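Local structure of possible protein of nuclear scaffold (Encephalitozoon cuniculi, 3KAE) at residues G111-F115 with S140-L146; C62-Y66 with M106-P110. The protein is the homodimer-forming tetratricopeptide repeat domain at the N-terminus of Cdc27, a subunit of the anaphase-promoting complex, and probably takes part in protein binding and complex assembly. All coordinates share one frame; numbering follows the deposited sequence.

Interaction 1: G111-F115 with S140-L146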
ATOM      1  N   GLY C 111      -2.023  16.123  15.299  1.00 74.99           N
ATOM      2  CA  GLY C 111      -1.984  17.513  14.900  1.00 61.76           C
ATOM      3  C   GLY C 111      -2.211  17.681  13.411  1.00 74.40           C
ATOM      4  O   GLY C 111      -2.348  18.800  12.909  1.00 77.59           O
ATOM      5  N   ASP C 112      -2.248  16.563  12.700  1.00 64.06           N
ATOM      6  CA  ASP C 112      -2.500  16.565  11.261  1.00 55.85           C
ATOM      7  C   ASP C 112      -3.998  16.376  10.966  1.00 52.35           C
ATOM      8  O   ASP C 112      -4.404  15.417  10.319  1.00 68.74           O
ATOM      9  CB  ASP C 112      -1.665  15.472  10.587  1.00 53.08           C
ATOM     10  CG  ASP C 112      -0.175  15.652  10.821  1.00 74.42           C
ATOM     11  OD1 ASP C 112       0.257  16.798  11.065  1.00 90.19           O
ATOM     12  OD2 ASP C 112       0.570  14.651  10.762  1.00 83.22           O
ATOM     13  N   GLU C 113      -4.812  17.308  11.448  1.00 63.18           N
ATOM     14  CA  GLU C 113      -6.260  17.167  11.387  1.00 68.37           C
ATOM     15  C   GLU C 113      -6.846  17.298   9.984  1.00 61.92           C
ATOM     16  O   GLU C 113      -7.971  16.872   9.743  1.00 65.04           O
ATOM     17  CB  GLU C 113      -6.929  18.155  12.340  1.00 79.19           C
ATOM     18  CG  GLU C 113      -6.616  17.868  13.802  1.00106.98           C
ATOM     19  CD  GLU C 113      -7.324  18.809  14.755  1.00120.31           C
ATOM     20  OE1 GLU C 113      -7.850  19.843  14.290  1.00123.39           O
ATOM     21  OE2 GLU C 113      -7.350  18.513  15.969  1.00120.61           O
ATOM     22  N   GLU C 114      -6.095  17.877   9.056  1.00 53.64           N
ATOM     23  CA  GLU C 114      -6.557  17.932   7.668  1.00 55.04           C
ATOM     24  C   GLU C 114      -6.987  16.545   7.202  1.00 58.94           C
ATOM     25  O   GLU C 114      -8.065  16.378   6.630  1.00 42.48           O
ATOM     26  CB  GLU C 114      -5.462  18.452   6.734  1.00 57.03           C
ATOM     27  CG  GLU C 114      -4.474  19.381   7.389  1.00 84.58           C
ATOM     28  CD  GLU C 114      -3.156  18.713   7.722  1.00 73.80           C
ATOM     29  OE1 GLU C 114      -2.455  18.280   6.784  1.00 77.51           O
ATOM     30  OE2 GLU C 114      -2.808  18.658   8.917  1.00 70.16           O
ATOM     31  N   PHE C 115      -6.131  15.554   7.461  1.00 51.97           N
ATOM     32  CA  PHE C 115      -6.381  14.166   7.060  1.00 45.81           C
ATOM     33  C   PHE C 115      -7.641  13.544   7.671  1.00 40.30           C
ATOM     34  O   PHE C 115      -8.350  12.808   6.991  1.00 48.06           O
ATOM     35  CB  PHE C 115      -5.146  13.314   7.358  1.00 48.94           C
ATOM     36  CG  PHE C 115      -3.981  13.658   6.501  1.00 51.01           C
ATOM     37  CD1 PHE C 115      -3.907  13.188   5.197  1.00 39.13           C
ATOM     38  CD2 PHE C 115      -2.989  14.497   6.970  1.00 49.99           C
ATOM     39  CE1 PHE C 115      -2.840  13.515   4.399  1.00 37.12           C
ATOM     40  CE2 PHE C 115      -1.928  14.850   6.165  1.00 48.58           C
ATOM     41  CZ  PHE C 115      -1.849  14.349   4.883  1.00 42.59           C
ATOM     42  N   SER C 140     -11.014  21.068   6.605  1.00 52.67           N
ATOM     43  CA  SER C 140      -9.773  20.459   6.166  1.00 47.87           C
ATOM     44  C   SER C 140      -8.960  21.384   5.271  1.00 65.27           C
ATOM     45  O   SER C 140      -7.738  21.532   5.447  1.00 42.58           O
ATOM     46  CB  SER C 140     -10.064  19.181   5.405  1.00 44.41           C
ATOM     47  OG  SER C 140      -8.871  18.676   4.836  1.00 49.75           O
ATOM     48  N   PHE C 141      -9.635  21.973   4.282  1.00 52.45           N
ATOM     49  CA  PHE C 141      -8.960  22.839   3.319  1.00 44.78           C
ATOM     50  C   PHE C 141      -8.378  24.064   4.010  1.00 59.59           C
ATOM     51  O   PHE C 141      -7.352  24.586   3.582  1.00 44.35           O
ATOM     52  CB  PHE C 141      -9.886  23.239   2.168  1.00 72.27           C
ATOM     53  CG  PHE C 141      -9.242  24.164   1.180  1.00 86.44           C
ATOM     54  CD1 PHE C 141      -8.277  23.696   0.303  1.00 86.91           C
ATOM     55  CD2 PHE C 141      -9.585  25.507   1.140  1.00 89.08           C
ATOM     56  CE1 PHE C 141      -7.672  24.548  -0.608  1.00 77.29           C
ATOM     57  CE2 PHE C 141      -8.980  26.361   0.237  1.00 86.97           C
ATOM     58  CZ  PHE C 141      -8.021  25.879  -0.638  1.00 81.83           C
ATOM     59  N   GLY C 142      -9.032  24.499   5.085  1.00 66.01           N
ATOM     60  CA  GLY C 142      -8.552  25.607   5.890  1.00 68.43           C
ATOM     61  C   GLY C 142      -7.164  25.386   6.465  1.00 71.59           C
ATOM     62  O   GLY C 142      -6.430  26.335   6.723  1.00 73.41           O
ATOM     63  N   LYS C 143      -6.785  24.132   6.671  1.00 71.42           N
ATOM     64  CA  LYS C 143      -5.469  23.862   7.219  1.00 68.66           C
ATOM     65  C   LYS C 143      -4.448  23.566   6.131  1.00 62.48           C
ATOM     66  O   LYS C 143      -3.296  23.979   6.230  1.00 60.61           O
ATOM     67  CB  LYS C 143      -5.509  22.716   8.240  1.00 78.61           C
ATOM     68  CG  LYS C 143      -4.131  22.381   8.820  1.00 54.56           C
ATOM     69  CD  LYS C 143      -4.219  21.927  10.264  1.00 67.15           C
ATOM     70  CE  LYS C 143      -2.890  21.322  10.711  1.00 84.29           C
ATOM     71  NZ  LYS C 143      -2.840  21.160  12.189  1.00111.75           N
ATOM     72  N   SER C 144      -4.867  22.864   5.086  1.00 53.15           N
ATOM     73  CA  SER C 144      -3.903  22.348   4.136  1.00 55.32           C
ATOM     74  C   SER C 144      -4.564  21.791   2.890  1.00 61.95           C
ATOM     75  O   SER C 144      -5.685  21.275   2.951  1.00 67.86           O
ATOM     76  CB  SER C 144      -3.061  21.256   4.819  1.00 52.29           C
ATOM     77  OG  SER C 144      -2.255  20.567   3.886  1.00 64.22           O
ATOM     78  N   PHE C 145      -3.861  21.896   1.762  1.00 44.11           N
ATOM     79  CA  PHE C 145      -4.334  21.309   0.513  1.00 50.23           C
ATOM     80  C   PHE C 145      -4.357  19.781   0.609  1.00 49.41           C
ATOM     81  O   PHE C 145      -3.337  19.163   0.864  1.00 53.24           O
ATOM     82  CB  PHE C 145      -3.442  21.730  -0.669  1.00 62.77           C
ATOM     83  CG  PHE C 145      -3.783  21.035  -1.971  1.00 75.09           C
ATOM     84  CD1 PHE C 145      -3.422  19.712  -2.187  1.00 61.33           C
ATOM     85  CD2 PHE C 145      -4.459  21.705  -2.984  1.00 71.38           C
ATOM     86  CE1 PHE C 145      -3.743  19.063  -3.372  1.00 46.69           C
ATOM     87  CE2 PHE C 145      -4.766  21.059  -4.177  1.00 65.20           C
ATOM     88  CZ  PHE C 145      -4.408  19.727  -4.361  1.00 63.58           C
ATOM     89  N   LEU C 146      -5.528  19.196   0.397  1.00 49.37           N
ATOM     90  CA  LEU C 146      -5.644  17.775   0.137  1.00 47.26           C
ATOM     91  C   LEU C 146      -6.594  17.616  -1.039  1.00 56.17           C
ATOM     92  O   LEU C 146      -7.451  18.473  -1.274  1.00 61.43           O
ATOM     93  CB  LEU C 146      -6.167  17.001   1.359  1.00 41.04           C
ATOM     94  CG  LEU C 146      -5.310  17.043   2.638  1.00 47.65           C
ATOM     95  CD1 LEU C 146      -5.987  16.303   3.736  1.00 46.45           C
ATOM     96  CD2 LEU C 146      -3.897  16.504   2.434  1.00 40.16           C
TER

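Interaction 2: C62-Y66 with M106-P110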
ATOM      1  N   CYS C  62      -4.309   7.088  18.378  1.00 68.98           N
ATOM      2  CA  CYS C  62      -4.655   7.855  17.194  1.00 80.19           C
ATOM      3  C   CYS C  62      -4.369   7.049  15.923  1.00 83.55           C
ATOM      4  O   CYS C  62      -5.190   7.049  14.988  1.00 45.31           O
ATOM      5  CB  CYS C  62      -3.916   9.197  17.166  1.00 80.61           C
ATOM      6  SG  CYS C  62      -2.152   9.104  17.553  1.00123.12           S
ATOM      7  N   THR C  63      -3.221   6.358  15.896  1.00 67.17           N
ATOM      8  CA  THR C  63      -2.820   5.594  14.711  1.00 51.01           C
ATOM      9  C   THR C  63      -3.720   4.386  14.524  1.00 43.96           C
ATOM     10  O   THR C  63      -4.065   4.024  13.409  1.00 55.17           O
ATOM     11  CB  THR C  63      -1.352   5.108  14.765  1.00 49.86           C
ATOM     12  OG1 THR C  63      -0.470   6.200  15.035  1.00 53.19           O
ATOM     13  CG2 THR C  63      -0.951   4.493  13.445  1.00 43.83           C
ATOM     14  N   SER C  64      -4.141   3.788  15.625  1.00 46.00           N
ATOM     15  CA  SER C  64      -4.936   2.567  15.536  1.00 62.65           C
ATOM     16  C   SER C  64      -6.337   2.910  15.084  1.00 46.32           C
ATOM     17  O   SER C  64      -6.893   2.249  14.215  1.00 52.07           O
ATOM     18  CB  SER C  64      -4.948   1.788  16.877  1.00 58.96           C
ATOM     19  OG  SER C  64      -6.092   2.075  17.674  1.00 58.60           O
ATOM     20  N   LYS C  65      -6.905   3.954  15.683  1.00 57.47           N
ATOM     21  CA  LYS C  65      -8.252   4.408  15.334  1.00 56.45           C
ATOM     22  C   LYS C  65      -8.295   4.922  13.900  1.00 54.83           C
ATOM     23  O   LYS C  65      -9.273   4.730  13.189  1.00 61.98           O
ATOM     24  CB  LYS C  65      -8.735   5.472  16.312  1.00 51.87           C
ATOM     25  CG  LYS C  65      -9.140   4.904  17.655  1.00 61.58           C
ATOM     26  CD  LYS C  65     -10.243   3.875  17.487  1.00 79.57           C
ATOM     27  CE  LYS C  65     -10.679   3.317  18.832  1.00 90.95           C
ATOM     28  NZ  LYS C  65     -11.728   2.264  18.713  1.00 89.06           N
ATOM     29  N   TYR C  66      -7.208   5.542  13.469  1.00 51.05           N
ATOM     30  CA  TYR C  66      -7.109   5.970  12.075  1.00 55.64           C
ATOM     31  C   TYR C  66      -7.149   4.782  11.095  1.00 47.69           C
ATOM     32  O   TYR C  66      -7.985   4.749  10.187  1.00 49.58           O
ATOM     33  CB  TYR C  66      -5.878   6.857  11.855  1.00 55.29           C
ATOM     34  CG  TYR C  66      -5.827   7.444  10.472  1.00 63.01           C
ATOM     35  CD1 TYR C  66      -6.709   8.443  10.083  1.00 50.90           C
ATOM     36  CD2 TYR C  66      -4.913   6.980   9.541  1.00 58.15           C
ATOM     37  CE1 TYR C  66      -6.680   8.952   8.811  1.00 49.84           C
ATOM     38  CE2 TYR C  66      -4.864   7.497   8.279  1.00 59.81           C
ATOM     39  CZ  TYR C  66      -5.754   8.479   7.919  1.00 53.91           C
ATOM     40  OH  TYR C  66      -5.691   8.977   6.657  1.00 48.64           O
ATOM     41  N   MET C 106       5.759   5.660  10.746  1.00 69.97           N
ATOM     42  CA  MET C 106       4.537   5.160  10.122  1.00 56.81           C
ATOM     43  C   MET C 106       3.331   5.554  10.950  1.00 55.26           C
ATOM     44  O   MET C 106       2.211   5.152  10.651  1.00 55.55           O
ATOM     45  CB  MET C 106       4.572   3.637   9.991  1.00 66.38           C
ATOM     46  CG  MET C 106       5.906   3.070   9.553  1.00 68.52           C
ATOM     47  SD  MET C 106       5.737   1.349   9.055  1.00 76.46           S
ATOM     48  CE  MET C 106       4.764   1.564   7.557  1.00 77.90           C
ATOM     49  N   PHE C 107       3.569   6.315  12.012  1.00 62.37           N
ATOM     50  CA  PHE C 107       2.496   6.646  12.942  1.00 75.81           C
ATOM     51  C   PHE C 107       1.850   7.985  12.643  1.00 69.54           C
ATOM     52  O   PHE C 107       2.433   8.842  11.991  1.00 70.62           O
ATOM     53  CB  PHE C 107       2.964   6.613  14.405  1.00 60.10           C
ATOM     54  CG  PHE C 107       3.202   5.240  14.928  1.00 85.17           C
ATOM     55  CD1 PHE C 107       2.825   4.128  14.192  1.00 88.36           C
ATOM     56  CD2 PHE C 107       3.789   5.053  16.169  1.00 87.26           C
ATOM     57  CE1 PHE C 107       3.048   2.856  14.672  1.00 84.78           C
ATOM     58  CE2 PHE C 107       4.008   3.786  16.657  1.00 87.74           C
ATOM     59  CZ  PHE C 107       3.636   2.685  15.908  1.00 86.87           C
ATOM     60  N   VAL C 108       0.649   8.149  13.175  1.00 66.45           N
ATOM     61  CA  VAL C 108      -0.209   9.287  12.902  1.00 58.10           C
ATOM     62  C   VAL C 108      -0.118  10.340  14.007  1.00 65.31           C
ATOM     63  O   VAL C 108      -0.265  10.034  15.192  1.00 75.07           O
ATOM     64  CB  VAL C 108      -1.663   8.793  12.775  1.00 51.44           C
ATOM     65  CG1 VAL C 108      -2.632   9.741  13.464  1.00 57.28           C
ATOM     66  CG2 VAL C 108      -2.000   8.541  11.330  1.00 54.30           C
ATOM     67  N   ASP C 109       0.129  11.582  13.609  1.00 68.77           N
ATOM     68  CA  ASP C 109       0.201  12.702  14.541  1.00 65.51           C
ATOM     69  C   ASP C 109      -1.176  13.365  14.638  1.00 70.09           C
ATOM     70  O   ASP C 109      -1.753  13.753  13.627  1.00 78.06           O
ATOM     71  CB  ASP C 109       1.268  13.692  14.061  1.00 57.02           C
ATOM     72  CG  ASP C 109       1.453  14.860  15.001  1.00 83.84           C
ATOM     73  OD1 ASP C 109       0.726  14.939  16.012  1.00 95.69           O
ATOM     74  OD2 ASP C 109       2.331  15.707  14.724  1.00 88.36           O
ATOM     75  N   PRO C 110      -1.721  13.477  15.858  1.00 82.06           N
ATOM     76  CA  PRO C 110      -3.062  14.049  16.055  1.00 87.32           C
ATOM     77  C   PRO C 110      -3.152  15.525  15.663  1.00 80.87           C
ATOM     78  O   PRO C 110      -4.233  16.103  15.707  1.00 69.43           O
ATOM     79  CB  PRO C 110      -3.293  13.903  17.566  1.00 77.80           C
ATOM     80  CG  PRO C 110      -2.297  12.890  18.024  1.00 84.93           C
ATOM     81  CD  PRO C 110      -1.114  13.031  17.122  1.00 83.11           C
TER

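Interaction 1: G111-F115 with S140-L146
Glu-114 carries most of this contact, lying buried against Ser-140, Lys-143, Ser-144 and Leu-146. It sits in the first turn of helix 113-126 and faces the C-terminal end of helix 130-143. Two helices packed antiparallel like this are characteristic of tetratricopeptide repeat folds. The packed part is around Glu-114. Its chain bends at chi2 (102°) and crosses the aliphatic part of Lys-143 at about a right angle. CG of Glu-114 lies 3.3 Å from CG of Lys-143 and 3.5 Å from CB of Ser-144. The backbone O of Glu-114 takes a hydrogen bond from OG of Ser-140 at 3.0 Å, with the donor tilted 32° from the carbonyl plane. Leu-146 fills in beside it. Its CD1 is 3.7 Å from CB of Glu-114 and also covers one face of the Phe-115 ring near the rim. CD2 of the same leucine meets CE1 of Phe-115 at 3.7 Å.

The looser, more exposed side belongs to Lys-143. NZ of Lys-143 donates to O of Gly-111, almost in line with the carbonyl bond; the modelled 2.5 Å is shorter than usual and its exact length is doubtful. OE2 of Glu-114 is 4.1 Å from this NZ, beyond a salt bridge, but the opposite charges may still attract. Glu-113 only borders this side.

Beyond the pair, Leu-146 is the N-cap residue of helix 147-155, and Ser-140 touches Pro-149 of that helix. Phe-115 stacks on Tyr-15 of the second subunit. The contact thus joins helices 113-126 and 130-143 just where the chain turns into helix 147-155.

Interaction 2: C62-Y66 with M106-P110
Val-108 is the main bump of this contact, set against the first turn of helix 62-74 in a tetratricopeptide repeat domain. Its hollow is lined by Cys-62, Thr-63 and Tyr-66, which all point their CB toward the loop. The two methyls of Val-108 part to fit it. CG1 rests against CB of Cys-62 at 4.0 Å. CG2 reaches CD2 of Tyr-66 at 3.8 Å and meets that ring obliquely.

Smaller bumps close the two ends. At one, CG of Pro-110 packs on SG of Cys-62 at 3.8 Å. Cys-62 has a chi1 of 46°, which sets SG between its backbone N and carbonyl carbon and turns it to this end of the loop. At the other, Phe-107 crosses Thr-63 at about a right angle, and its CD1 lies 3.9 Å from CG2 of Thr-63. Both branches of Thr-63 touch Phe-107: the methyl lies by CD1, and the hydroxyl lies by CB and the ring. OG1 also has a weak hydrogen bond with OD2 of Asp-96.

Residues 106-110 form no helix or strand. They meet the helix through side-chain fit and a backbone hydrogen-bond donor. Helix 36-45 lies beside the Phe-107 end, where Met-37 touches both Phe-107 and Thr-63. The second subunit covers another side: Tyr-15 of that subunit packs on Val-108, meets the Tyr-66 ring edge-to-face and accepts a hydrogen bond from Tyr-66 OH through its backbone O. Within the contact, N of Val-108 donates to OG1 of Thr-63 at 2.9 Å, nearly straight at 175°.

The two contacts follow each other along the chain, as residues 106-110 of interaction 2 run straight into 111-115 of interaction 1. Their centres lie about 15 Å apart. Interaction 2 is the more buried and holds a loop to a helix start, mainly through apolar groups and a backbone N-H. Interaction 1 is partly buried and pairs two helix ends. It is more polar, with Lys-143 and Glu-113 at its exposed edge and the buried Glu-114 in its packed part. Both lie at the dimer interface. Tyr-15 of the second subunit touches both; its hydroxyl bonds to Asp-109 N and Asp-112 OD2.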